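Local coordinates for protein translation initiation factor eIF2B subunit epsilon (Schizosaccharomyces pombe, PDB 5B04) that forms part of the eIF2B complex, which catalyses the exchange of GDP for GTP on the gamma subunit of initiation factor eIF2, at residues H311-R323 / I327-D341. Residues are numbered along the deposited sequence; the frame is centred on the assembly and turned at random.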
loop_
_atom_site.group_PDB
_atom_site.type_symbol
_atom_site.label_atom_id
_atom_site.label_comp_id
_atom_site.label_asym_id
_atom_site.label_seq_id
_atom_site.Cartn_x
_atom_site.Cartn_y
_atom_site.Cartn_z
ATOM N N HIS I 311 -35.912 -1.388 8.054
ATOM C CA HIS I 311 -36.833 -1.917 9.058
ATOM C C HIS I 311 -38.148 -2.359 8.421
ATOM O O HIS I 311 -39.210 -2.278 9.041
ATOM C CB HIS I 311 -37.083 -0.888 10.161
ATOM C CG HIS I 311 -35.831 -0.260 10.686
ATOM N ND1 HIS I 311 -35.395 0.982 10.279
ATOM C CD2 HIS I 311 -34.910 -0.711 11.570
ATOM C CE1 HIS I 311 -34.265 1.275 10.899
ATOM N NE2 HIS I 311 -33.949 0.263 11.686
ATOM N N GLN I 312 -38.053 -2.827 7.179
ATOM C CA GLN I 312 -39.177 -3.414 6.454
ATOM C C GLN I 312 -40.385 -2.485 6.354
ATOM O O GLN I 312 -41.500 -2.862 6.711
ATOM C CB GLN I 312 -39.590 -4.735 7.109
ATOM C CG GLN I 312 -38.498 -5.794 7.095
ATOM C CD GLN I 312 -38.141 -6.281 8.484
ATOM O OE1 GLN I 312 -38.243 -5.537 9.459
ATOM N NE2 GLN I 312 -37.717 -7.536 8.581
ATOM N N ILE I 313 -40.157 -1.272 5.863
ATOM C CA ILE I 313 -41.243 -0.327 5.634
ATOM C C ILE I 313 -41.507 -0.178 4.140
ATOM O O ILE I 313 -40.632 0.242 3.383
ATOM C CB ILE I 313 -40.939 1.050 6.247
ATOM C CG1 ILE I 313 -40.934 0.957 7.774
ATOM C CG2 ILE I 313 -41.959 2.078 5.784
ATOM C CD1 ILE I 313 -40.627 2.264 8.468
ATOM N N TYR I 314 -42.720 -0.527 3.722
ATOM C CA TYR I 314 -43.077 -0.522 2.309
ATOM C C TYR I 314 -44.057 0.600 1.983
ATOM O O TYR I 314 -45.187 0.610 2.469
ATOM C CB TYR I 314 -43.674 -1.872 1.905
ATOM C CG TYR I 314 -42.742 -3.048 2.107
ATOM C CD1 TYR I 314 -42.603 -3.644 3.354
ATOM C CD2 TYR I 314 -42.009 -3.566 1.048
ATOM C CE1 TYR I 314 -41.754 -4.719 3.541
ATOM C CE2 TYR I 314 -41.159 -4.643 1.225
ATOM C CZ TYR I 314 -41.037 -5.215 2.474
ATOM O OH TYR I 314 -40.192 -6.286 2.655
ATOM N N LYS I 315 -43.616 1.542 1.156
ATOM C CA LYS I 315 -44.451 2.673 0.765
ATOM C C LYS I 315 -44.618 2.758 -0.745
ATOM O O LYS I 315 -43.654 2.615 -1.497
ATOM C CB LYS I 315 -43.860 3.985 1.285
ATOM C CG LYS I 315 -44.018 4.211 2.779
ATOM C CD LYS I 315 -43.258 5.453 3.222
ATOM C CE LYS I 315 -43.647 6.666 2.389
ATOM N NZ LYS I 315 -42.862 7.875 2.763
ATOM N N GLU I 316 -45.850 2.990 -1.186
ATOM C CA GLU I 316 -46.108 3.297 -2.585
ATOM C C GLU I 316 -45.917 4.788 -2.816
ATOM O O GLU I 316 -45.798 5.558 -1.863
ATOM C CB GLU I 316 -47.521 2.874 -2.992
ATOM C CG GLU I 316 -47.614 1.475 -3.578
ATOM C CD GLU I 316 -48.971 1.195 -4.191
ATOM O OE1 GLU I 316 -49.975 1.199 -3.447
ATOM O OE2 GLU I 316 -49.037 0.982 -5.420
ATOM N N GLU I 317 -45.879 5.195 -4.079
ATOM C CA GLU I 317 -45.785 6.610 -4.404
ATOM C C GLU I 317 -47.091 7.313 -4.046
ATOM O O GLU I 317 -48.112 6.660 -3.823
ATOM C CB GLU I 317 -45.450 6.806 -5.884
ATOM C CG GLU I 317 -44.069 6.297 -6.274
ATOM C CD GLU I 317 -43.798 6.415 -7.762
ATOM O OE1 GLU I 317 -44.635 7.005 -8.477
ATOM O OE2 GLU I 317 -42.745 5.917 -8.216
ATOM N N ASP I 318 -47.042 8.641 -3.980
ATOM C CA ASP I 318 -48.206 9.468 -3.658
ATOM C C ASP I 318 -48.794 9.169 -2.279
ATOM O O ASP I 318 -50.000 9.301 -2.074
ATOM C CB ASP I 318 -49.292 9.307 -4.726
ATOM C CG ASP I 318 -48.841 9.786 -6.091
ATOM O OD1 ASP I 318 -48.819 11.014 -6.312
ATOM O OD2 ASP I 318 -48.514 8.934 -6.943
ATOM N N VAL I 319 -47.946 8.769 -1.338
ATOM C CA VAL I 319 -48.371 8.620 0.050
ATOM C C VAL I 319 -48.099 9.914 0.806
ATOM O O VAL I 319 -46.980 10.424 0.795
ATOM C CB VAL I 319 -47.657 7.450 0.755
ATOM C CG1 VAL I 319 -47.872 7.523 2.261
ATOM C CG2 VAL I 319 -48.153 6.123 0.210
ATOM N N VAL I 320 -49.128 10.448 1.455
ATOM C CA VAL I 320 -49.002 11.713 2.166
ATOM C C VAL I 320 -48.723 11.501 3.651
ATOM O O VAL I 320 -49.626 11.185 4.426
ATOM C CB VAL I 320 -50.269 12.574 2.012
ATOM C CG1 VAL I 320 -50.087 13.914 2.707
ATOM C CG2 VAL I 320 -50.595 12.773 0.540
ATOM N N LEU I 321 -47.464 11.675 4.039
ATOM C CA LEU I 321 -47.080 11.586 5.441
ATOM C C LEU I 321 -46.846 12.972 6.019
ATOM O O LEU I 321 -45.894 13.657 5.645
ATOM C CB LEU I 321 -45.821 10.733 5.611
ATOM C CG LEU I 321 -45.931 9.248 5.266
ATOM C CD1 LEU I 321 -44.681 8.509 5.713
ATOM C CD2 LEU I 321 -47.172 8.640 5.895
ATOM N N ALA I 322 -47.724 13.386 6.926
ATOM C CA ALA I 322 -47.555 14.655 7.616
ATOM C C ALA I 322 -46.281 14.618 8.447
ATOM O O ALA I 322 -45.820 13.547 8.838
ATOM C CB ALA I 322 -48.760 14.952 8.494
ATOM N N ARG I 323 -45.699 15.783 8.703
ATOM C CA ARG I 323 -44.558 15.858 9.602
ATOM C C ARG I 323 -45.049 15.532 11.009
ATOM O O ARG I 323 -46.246 15.638 11.282
ATOM C CB ARG I 323 -43.906 17.239 9.548
ATOM C CG ARG I 323 -42.513 17.304 10.154
ATOM C CD ARG I 323 -42.079 18.745 10.333
ATOM N NE ARG I 323 -42.407 19.547 9.159
ATOM C CZ ARG I 323 -42.373 20.875 9.129
ATOM N NH1 ARG I 323 -42.028 21.555 10.213
ATOM N NH2 ARG I 323 -42.688 21.523 8.016
ATOM N N ILE I 327 -43.923 6.436 11.554
ATOM C CA ILE I 327 -44.327 5.083 11.198
ATOM C C ILE I 327 -43.186 4.107 11.484
ATOM O O ILE I 327 -42.099 4.206 10.913
ATOM C CB ILE I 327 -44.771 4.988 9.718
ATOM C CG1 ILE I 327 -43.718 5.577 8.780
ATOM C CG2 ILE I 327 -46.089 5.718 9.519
ATOM C CD1 ILE I 327 -43.966 5.266 7.322
ATOM N N LYS I 328 -43.438 3.172 12.391
ATOM C CA LYS I 328 -42.391 2.278 12.865
ATOM C C LYS I 328 -42.205 1.074 11.944
ATOM O O LYS I 328 -42.679 1.070 10.808
ATOM C CB LYS I 328 -42.696 1.826 14.294
ATOM C CG LYS I 328 -42.863 2.992 15.263
ATOM C CD LYS I 328 -42.861 2.544 16.715
ATOM C CE LYS I 328 -42.917 3.742 17.652
ATOM N NZ LYS I 328 -42.769 3.353 19.082
ATOM N N ALA I 329 -41.511 0.056 12.444
ATOM C CA ALA I 329 -41.066 -1.061 11.615
ATOM C C ALA I 329 -42.204 -1.967 11.150
ATOM O O ALA I 329 -43.277 -2.000 11.755
ATOM C CB ALA I 329 -40.027 -1.878 12.366
ATOM N N ARG I 330 -41.942 -2.696 10.067
ATOM C CA ARG I 330 -42.875 -3.668 9.499
ATOM C C ARG I 330 -44.225 -3.042 9.154
ATOM O O ARG I 330 -45.278 -3.612 9.442
ATOM C CB ARG I 330 -43.062 -4.848 10.459
ATOM C CG ARG I 330 -41.767 -5.586 10.770
ATOM C CD ARG I 330 -41.852 -7.064 10.421
ATOM N NE ARG I 330 -42.271 -7.878 11.559
ATOM C CZ ARG I 330 -42.214 -9.206 11.589
ATOM N NH1 ARG I 330 -41.755 -9.876 10.540
ATOM N NH2 ARG I 330 -42.614 -9.865 12.667
ATOM N N THR I 331 -44.183 -1.874 8.522
ATOM C CA THR I 331 -45.396 -1.158 8.140
ATOM C C THR I 331 -45.499 -1.001 6.624
ATOM O O THR I 331 -44.551 -0.571 5.967
ATOM C CB THR I 331 -45.455 0.234 8.804
ATOM O OG1 THR I 331 -45.732 0.085 10.202
ATOM C CG2 THR I 331 -46.541 1.090 8.171
ATOM N N LEU I 332 -46.657 -1.358 6.078
ATOM C CA LEU I 332 -46.911 -1.225 4.649
ATOM C C LEU I 332 -48.017 -0.202 4.401
ATOM O O LEU I 332 -49.077 -0.262 5.022
ATOM C CB LEU I 332 -47.284 -2.583 4.046
ATOM C CG LEU I 332 -47.481 -2.699 2.533
ATOM C CD1 LEU I 332 -47.059 -4.079 2.068
ATOM C CD2 LEU I 332 -48.927 -2.443 2.143
ATOM N N ILE I 333 -47.767 0.736 3.492
ATOM C CA ILE I 333 -48.740 1.778 3.182
ATOM C C ILE I 333 -49.035 1.858 1.686
ATOM O O ILE I 333 -48.135 2.078 0.876
ATOM C CB ILE I 333 -48.259 3.161 3.663
ATOM C CG1 ILE I 333 -47.909 3.121 5.152
ATOM C CG2 ILE I 333 -49.318 4.217 3.389
ATOM C CD1 ILE I 333 -47.380 4.433 5.689
ATOM N N GLY I 334 -50.303 1.680 1.326
ATOM C CA GLY I 334 -50.725 1.777 -0.059
ATOM C C GLY I 334 -50.741 3.214 -0.545
ATOM O O GLY I 334 -50.699 4.146 0.257
ATOM N N ALA I 335 -50.806 3.392 -1.861
ATOM C CA ALA I 335 -50.761 4.721 -2.459
ATOM C C ALA I 335 -51.974 5.564 -2.076
ATOM O O ALA I 335 -53.009 5.033 -1.673
ATOM C CB ALA I 335 -50.653 4.613 -3.973
ATOM N N TYR I 336 -51.821 6.881 -2.196
ATOM C CA TYR I 336 -52.891 7.848 -1.947
ATOM C C TYR I 336 -53.411 7.806 -0.511
ATOM O O TYR I 336 -54.525 8.250 -0.233
ATOM C CB TYR I 336 -54.046 7.624 -2.928
ATOM C CG TYR I 336 -53.601 7.549 -4.370
ATOM C CD1 TYR I 336 -53.176 8.685 -5.045
ATOM C CD2 TYR I 336 -53.601 6.340 -5.055
ATOM C CE1 TYR I 336 -52.765 8.621 -6.363
ATOM C CE2 TYR I 336 -53.192 6.266 -6.373
ATOM C CZ TYR I 336 -52.775 7.409 -7.022
ATOM O OH TYR I 336 -52.368 7.343 -8.334
ATOM N N THR I 337 -52.596 7.282 0.399
ATOM C CA THR I 337 -52.963 7.221 1.808
ATOM C C THR I 337 -52.419 8.432 2.559
ATOM O O THR I 337 -51.270 8.828 2.366
ATOM C CB THR I 337 -52.445 5.931 2.474
ATOM O OG1 THR I 337 -52.991 4.790 1.800
ATOM C CG2 THR I 337 -52.845 5.882 3.942
ATOM N N LYS I 338 -53.253 9.020 3.409
ATOM C CA LYS I 338 -52.851 10.167 4.211
ATOM C C LYS I 338 -52.798 9.791 5.686
ATOM O O LYS I 338 -53.689 9.107 6.190
ATOM C CB LYS I 338 -53.817 11.333 4.000
ATOM C CG LYS I 338 -54.029 11.698 2.542
ATOM C CD LYS I 338 -55.171 12.686 2.377
ATOM C CE LYS I 338 -55.832 12.533 1.018
ATOM N NZ LYS I 338 -54.981 11.765 0.068
ATOM N N VAL I 339 -51.748 10.226 6.374
ATOM C CA VAL I 339 -51.643 10.001 7.811
ATOM C C VAL I 339 -51.479 11.336 8.531
ATOM O O VAL I 339 -50.683 12.180 8.119
ATOM C CB VAL I 339 -50.471 9.068 8.164
ATOM C CG1 VAL I 339 -50.568 8.635 9.617
ATOM C CG2 VAL I 339 -50.469 7.852 7.251
ATOM N N GLY I 340 -52.239 11.519 9.607
ATOM C CA GLY I 340 -52.312 12.799 10.291
ATOM C C GLY I 340 -51.157 13.122 11.218
ATOM O O GLY I 340 -50.215 12.341 11.365
ATOM N N ASP I 341 -51.241 14.291 11.849
ATOM C CA ASP I 341 -50.203 14.770 12.756
ATOM C C ASP I 341 -50.109 13.920 14.019
ATOM O O ASP I 341 -51.124 13.467 14.547
ATOM C CB ASP I 341 -50.466 16.230 13.137
ATOM C CG ASP I 341 -50.517 17.148 11.931
ATOM O OD1 ASP I 341 -49.737 16.932 10.981
ATOM O OD2 ASP I 341 -51.341 18.088 11.934
#
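E316 reaches from one coil of the beta-helix to the next and takes the backbone N-H of A335 there. Its CB lies by A335 N and packs against A335 CB at 3.7 Å. CG stays near A335 N. Beyond CG the chain runs extended (chi2 -170°), which carries the carboxylate alongside A335, with CD close to both A335 N and CB. OE1 accepts a hydrogen bond from A335 N at 2.8 Å, met from above the carboxylate plane. OE1 also forms a salt bridge with R352, and OE2 takes the N-H of T305. With an alanine in place of E316, A335 N would probably lose its acceptor and R352 its charge partner.

On both sides of this corner the strands pair in parallel. Y314 N bonds to T331 O, and I333 N to Y314 O at 2.8 Å in a nearly straight bond. After the corner, V320 N bonds to T337 O and V339 N to V320 O. These are two adjacent coils of the left-handed beta-helix domain, of the hexapeptide-repeat type.

Inside the coil the contact is aliphatic. V319 CG1 meets I333 CG2 at 3.8 Å, the two side chains crossing at about a right angle. L321 CD2 lies beside V339 CG2 at 3.7 Å, while its CD1 touches I327 CD1, also at 3.7 Å. On the outer face, Y314 CB packs on L332 CG at 3.9 Å; the tyrosine hydroxyl bonds to L288 O, at the helix 277-288.

The chemistry divides the work: backbone bonds join the coils in parallel register, branched aliphatic chains fill the interior, and one buried carboxylate satisfies the N-H at the corner.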